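Local coordinates for protein D-lactate dehydrogenase (Fermentative) (Pseudomonas aeruginosa, PDB 6ABJ) that probably catalyses the NADH-dependent interconversion of pyruvate and D-lactate as a tetrameric D-isomer specific 2-hydroxyacid dehydrogenase, at residues B[100-114]-B[333-345]. Sequence-based numbering, arbitrary orientation.
Sequences LAAAEALGLPVVHVP and AWQDGTPRNRVRA
V111 and R342 form a single antiparallel bridge, a non-hydrogen-bonded pair with CA atoms 4.3 Å apart. Its flanking bonds run from V343 N to V110 O (2.8 Å) and from H112 N to N341 O (3.1 Å). V110 N and V343 O do not meet directly; a water accepts from the first and donates to the second. Strand 110-111 is an outermost strand of its parallel sheet within this chain, hydrogen-bonded to strand 87-90; the C-terminal tail, returning from helix 317-335 after the intervening Rossmann domain, thus lines the sheet edge of the catalytic domain. V343 straddles two partners: with CG1 anti to the backbone N (chi1 -176°), CG1 meets L100 CD2 at 3.6 Å while CG2 makes a CH-pi contact over the H112 ring, 3.9 Å from its centroid and 21° off the normal. The opposite ring face carries P114 CA, and H112 ND1 is hydrogen-bonded to A93 O. P109 touches two flat groups, its CB over a face of the R342 guanidinium and its CG 3.5 Å from W334 NE1. At the chain terminus, A345 N donates to the syn side of E104 OE2 (3.1 Å), 19° out of the carboxylate plane.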
loop_
_atom_site.group_PDB
_atom_site.type_symbol
_atom_site.label_atom_id
_atom_site.label_comp_id
_atom_site.label_asym_id
_atom_site.label_seq_id
_atom_site.Cartn_x
_atom_site.Cartn_y
_atom_site.Cartn_z
ATOM N N LEU B 100 -7.211 -40.552 -4.661
ATOM C CA LEU B 100 -7.666 -41.493 -3.621
ATOM C C LEU B 100 -7.670 -42.895 -4.158
ATOM O O LEU B 100 -7.434 -43.825 -3.433
ATOM C CB LEU B 100 -9.078 -41.140 -3.153
ATOM C CG LEU B 100 -9.257 -39.828 -2.361
ATOM C CD1 LEU B 100 -10.721 -39.430 -2.254
ATOM C CD2 LEU B 100 -8.642 -39.967 -0.990
ATOM N N ALA B 101 -8.008 -43.041 -5.440
ATOM C CA ALA B 101 -7.976 -44.319 -6.143
ATOM C C ALA B 101 -6.580 -44.899 -6.120
ATOM O O ALA B 101 -6.384 -46.080 -5.802
ATOM C CB ALA B 101 -8.468 -44.160 -7.580
ATOM N N ALA B 102 -5.610 -44.073 -6.380
ATOM C CA ALA B 102 -4.220 -44.478 -6.307
ATOM C C ALA B 102 -3.812 -44.812 -4.854
ATOM O O ALA B 102 -3.139 -45.800 -4.609
ATOM C CB ALA B 102 -3.305 -43.400 -6.918
ATOM N N ALA B 103 -4.225 -44.010 -3.880
ATOM C CA ALA B 103 -3.865 -44.296 -2.476
ATOM C C ALA B 103 -4.449 -45.668 -2.009
ATOM O O ALA B 103 -3.794 -46.398 -1.268
ATOM C CB ALA B 103 -4.365 -43.218 -1.558
ATOM N N GLU B 104 -5.672 -45.959 -2.437
ATOM C CA GLU B 104 -6.313 -47.223 -2.100
ATOM C C GLU B 104 -5.546 -48.342 -2.744
ATOM O O GLU B 104 -5.220 -49.351 -2.094
ATOM C CB GLU B 104 -7.757 -47.246 -2.604
ATOM C CG GLU B 104 -8.730 -47.856 -1.651
ATOM C CD GLU B 104 -10.042 -47.094 -1.668
ATOM O OE1 GLU B 104 -10.854 -47.577 -2.492
ATOM O OE2 GLU B 104 -10.192 -46.035 -0.939
ATOM N N ALA B 105 -5.274 -48.190 -4.049
ATOM C CA ALA B 105 -4.503 -49.200 -4.781
ATOM C C ALA B 105 -3.181 -49.499 -4.056
ATOM O O ALA B 105 -2.730 -50.639 -3.997
ATOM C CB ALA B 105 -4.240 -48.743 -6.225
ATOM N N LEU B 106 -2.592 -48.476 -3.463
ATOM C CA LEU B 106 -1.286 -48.591 -2.819
ATOM C C LEU B 106 -1.388 -48.975 -1.355
ATOM O O LEU B 106 -0.367 -49.178 -0.691
ATOM C CB LEU B 106 -0.541 -47.279 -2.949
ATOM C CG LEU B 106 0.026 -46.993 -4.360
ATOM C CD1 LEU B 106 0.307 -45.492 -4.512
ATOM C CD2 LEU B 106 1.291 -47.792 -4.659
ATOM N N GLY B 107 -2.603 -49.093 -0.855
ATOM C CA GLY B 107 -2.787 -49.413 0.541
ATOM C C GLY B 107 -2.262 -48.320 1.453
ATOM O O GLY B 107 -1.608 -48.593 2.455
ATOM N N LEU B 108 -2.552 -47.053 1.108
ATOM C CA LEU B 108 -2.078 -45.936 1.908
ATOM C C LEU B 108 -3.292 -45.107 2.350
ATOM O O LEU B 108 -3.851 -44.388 1.533
ATOM C CB LEU B 108 -1.148 -45.108 1.023
ATOM C CG LEU B 108 -0.262 -44.030 1.577
ATOM C CD1 LEU B 108 0.329 -44.379 2.923
ATOM C CD2 LEU B 108 0.847 -43.771 0.563
ATOM N N PRO B 109 -3.712 -45.222 3.630
ATOM C CA PRO B 109 -4.968 -44.597 4.058
ATOM C C PRO B 109 -4.795 -43.075 4.209
ATOM O O PRO B 109 -3.664 -42.589 4.329
ATOM C CB PRO B 109 -5.284 -45.259 5.400
ATOM C CG PRO B 109 -3.978 -45.813 5.883
ATOM C CD PRO B 109 -3.061 -45.980 4.710
ATOM N N VAL B 110 -5.904 -42.367 4.090
ATOM C CA VAL B 110 -5.904 -40.923 4.110
ATOM C C VAL B 110 -6.895 -40.518 5.162
ATOM O O VAL B 110 -8.002 -41.031 5.194
ATOM C CB VAL B 110 -6.332 -40.352 2.735
ATOM C CG1 VAL B 110 -6.467 -38.839 2.852
ATOM C CG2 VAL B 110 -5.283 -40.709 1.670
ATOM N N VAL B 111 -6.493 -39.649 6.066
ATOM C CA VAL B 111 -7.434 -39.089 7.017
ATOM C C VAL B 111 -7.462 -37.545 6.892
ATOM O O VAL B 111 -6.538 -36.962 6.360
ATOM C CB VAL B 111 -7.089 -39.505 8.454
ATOM C CG1 VAL B 111 -7.385 -41.011 8.577
ATOM C CG2 VAL B 111 -5.687 -39.105 8.830
ATOM N N HIS B 112 -8.496 -36.935 7.423
ATOM C CA HIS B 112 -8.631 -35.469 7.344
ATOM C C HIS B 112 -9.432 -34.890 8.496
ATOM O O HIS B 112 -9.942 -35.610 9.354
ATOM C CB HIS B 112 -9.308 -35.137 6.030
ATOM C CG HIS B 112 -10.791 -35.286 6.037
ATOM N ND1 HIS B 112 -11.601 -34.496 5.242
ATOM C CD2 HIS B 112 -11.606 -36.187 6.627
ATOM C CE1 HIS B 112 -12.860 -34.883 5.401
ATOM N NE2 HIS B 112 -12.893 -35.890 6.250
ATOM N N VAL B 113 -9.534 -33.560 8.503
ATOM C CA VAL B 113 -10.343 -32.818 9.445
ATOM C C VAL B 113 -11.741 -32.700 8.850
ATOM O O VAL B 113 -11.886 -32.129 7.760
ATOM C CB VAL B 113 -9.697 -31.425 9.690
ATOM C CG1 VAL B 113 -10.553 -30.648 10.677
ATOM C CG2 VAL B 113 -8.280 -31.616 10.190
ATOM N N PRO B 114 -12.795 -33.171 9.566
ATOM C CA PRO B 114 -14.097 -33.198 8.948
ATOM C C PRO B 114 -14.707 -31.810 8.725
ATOM O O PRO B 114 -15.459 -31.655 7.785
ATOM C CB PRO B 114 -14.961 -33.992 9.925
ATOM C CG PRO B 114 -14.237 -33.988 11.223
ATOM C CD PRO B 114 -12.809 -33.617 10.969
ATOM N N ALA B 333 -5.728 -42.879 16.357
ATOM C CA ALA B 333 -6.806 -43.779 15.978
ATOM C C ALA B 333 -6.393 -44.744 14.867
ATOM O O ALA B 333 -6.632 -45.978 14.960
ATOM C CB ALA B 333 -8.064 -43.013 15.641
ATOM N N TRP B 334 -5.750 -44.242 13.821
ATOM C CA TRP B 334 -5.284 -45.133 12.778
ATOM C C TRP B 334 -4.385 -46.201 13.371
ATOM O O TRP B 334 -4.509 -47.404 13.057
ATOM C CB TRP B 334 -4.523 -44.356 11.692
ATOM C CG TRP B 334 -3.625 -45.208 10.809
ATOM C CD1 TRP B 334 -3.995 -45.967 9.701
ATOM C CD2 TRP B 334 -2.171 -45.432 10.946
ATOM N NE1 TRP B 334 -2.911 -46.614 9.161
ATOM C CE2 TRP B 334 -1.790 -46.336 9.857
ATOM C CE3 TRP B 334 -1.190 -44.986 11.823
ATOM C CZ2 TRP B 334 -0.485 -46.761 9.677
ATOM C CZ3 TRP B 334 0.124 -45.423 11.628
ATOM C CH2 TRP B 334 0.465 -46.288 10.582
ATOM N N GLN B 335 -3.457 -45.757 14.211
ATOM C CA GLN B 335 -2.504 -46.603 14.955
ATOM C C GLN B 335 -3.186 -47.764 15.667
ATOM O O GLN B 335 -2.669 -48.876 15.667
ATOM C CB GLN B 335 -1.798 -45.722 15.984
ATOM C CG GLN B 335 -0.473 -46.197 16.501
ATOM C CD GLN B 335 -0.028 -45.358 17.718
ATOM O OE1 GLN B 335 0.113 -44.110 17.674
ATOM N NE2 GLN B 335 0.172 -46.049 18.829
ATOM N N ASP B 336 -4.322 -47.483 16.296
ATOM C CA ASP B 336 -5.091 -48.469 17.026
ATOM C C ASP B 336 -6.056 -49.223 16.186
ATOM O O ASP B 336 -6.789 -50.031 16.708
ATOM C CB ASP B 336 -5.899 -47.761 18.097
ATOM C CG ASP B 336 -5.019 -47.098 19.135
ATOM O OD1 ASP B 336 -3.865 -47.563 19.353
ATOM O OD2 ASP B 336 -5.483 -46.092 19.725
ATOM N N GLY B 337 -6.092 -48.985 14.883
ATOM C CA GLY B 337 -7.127 -49.583 14.033
ATOM C C GLY B 337 -8.551 -49.069 14.155
ATOM O O GLY B 337 -9.493 -49.770 13.859
ATOM N N THR B 338 -8.754 -47.822 14.552
ATOM C CA THR B 338 -10.110 -47.301 14.666
ATOM C C THR B 338 -10.279 -46.401 13.433
ATOM O O THR B 338 -9.481 -45.477 13.291
ATOM C CB THR B 338 -10.233 -46.442 15.952
ATOM O OG1 THR B 338 -9.906 -47.240 17.098
ATOM C CG2 THR B 338 -11.627 -45.897 16.132
ATOM N N PRO B 339 -11.266 -46.702 12.551
ATOM C CA PRO B 339 -11.546 -45.838 11.387
ATOM C C PRO B 339 -12.094 -44.506 11.945
ATOM O O PRO B 339 -13.179 -44.467 12.590
ATOM C CB PRO B 339 -12.594 -46.633 10.591
ATOM C CG PRO B 339 -13.273 -47.505 11.608
ATOM C CD PRO B 339 -12.380 -47.647 12.806
ATOM N N ARG B 340 -11.239 -43.499 11.919
ATOM C CA ARG B 340 -11.627 -42.159 12.353
ATOM C C ARG B 340 -11.245 -41.170 11.216
ATOM O O ARG B 340 -10.090 -41.085 10.816
ATOM C CB ARG B 340 -10.984 -41.804 13.691
ATOM C CG ARG B 340 -11.288 -40.369 14.161
ATOM C CD ARG B 340 -11.114 -40.103 15.656
ATOM N NE ARG B 340 -11.720 -41.216 16.401
ATOM C CZ ARG B 340 -11.607 -41.415 17.710
ATOM N NH1 ARG B 340 -10.922 -40.563 18.460
ATOM N NH2 ARG B 340 -12.197 -42.480 18.271
ATOM N N ASN B 341 -12.271 -40.535 10.686
ATOM C CA ASN B 341 -12.150 -39.480 9.643
ATOM C C ASN B 341 -11.294 -39.940 8.467
ATOM O O ASN B 341 -10.484 -39.216 7.927
ATOM C CB ASN B 341 -11.573 -38.202 10.262
ATOM C CG ASN B 341 -12.489 -37.614 11.330
ATOM O OD1 ASN B 341 -13.696 -37.518 11.121
ATOM N ND2 ASN B 341 -11.916 -37.203 12.463
ATOM N N ARG B 342 -11.511 -41.171 8.054
ATOM C CA ARG B 342 -10.835 -41.655 6.887
ATOM C C ARG B 342 -11.548 -41.126 5.677
ATOM O O ARG B 342 -12.775 -41.058 5.646
ATOM C CB ARG B 342 -10.945 -43.194 6.778
ATOM C CG ARG B 342 -10.304 -44.043 7.839
ATOM C CD ARG B 342 -8.824 -44.139 7.576
ATOM N NE ARG B 342 -8.461 -45.341 6.783
ATOM C CZ ARG B 342 -8.018 -46.488 7.302
ATOM N NH1 ARG B 342 -7.904 -46.650 8.620
ATOM N NH2 ARG B 342 -7.647 -47.459 6.497
ATOM N N VAL B 343 -10.780 -40.872 4.633
ATOM C CA VAL B 343 -11.334 -40.504 3.367
ATOM C C VAL B 343 -11.162 -41.680 2.459
ATOM O O VAL B 343 -10.066 -42.151 2.303
ATOM C CB VAL B 343 -10.484 -39.360 2.730
ATOM C CG1 VAL B 343 -11.136 -38.899 1.436
ATOM C CG2 VAL B 343 -10.385 -38.201 3.702
ATOM N N ARG B 344 -12.219 -42.132 1.832
ATOM C CA ARG B 344 -12.171 -43.306 0.982
ATOM C C ARG B 344 -12.566 -42.873 -0.446
ATOM O O ARG B 344 -13.366 -41.958 -0.627
ATOM C CB ARG B 344 -13.173 -44.362 1.512
ATOM C CG ARG B 344 -12.918 -44.761 2.971
ATOM C CD ARG B 344 -13.903 -45.818 3.481
ATOM N NE ARG B 344 -13.699 -46.084 4.902
ATOM C CZ ARG B 344 -12.860 -47.021 5.390
ATOM N NH1 ARG B 344 -12.170 -47.782 4.567
ATOM N NH2 ARG B 344 -12.687 -47.208 6.692
ATOM N N ALA B 345 -11.981 -43.543 -1.420
ATOM C CA ALA B 345 -12.298 -43.336 -2.826
ATOM C C ALA B 345 -13.740 -43.719 -3.123
ATOM O O ALA B 345 -14.319 -44.517 -2.418
ATOM C CB ALA B 345 -11.364 -44.169 -3.676
ATOM O OXT ALA B 345 -14.357 -43.262 -4.073
HETATM O O HOH W 1 -8.255 -43.824 3.410
#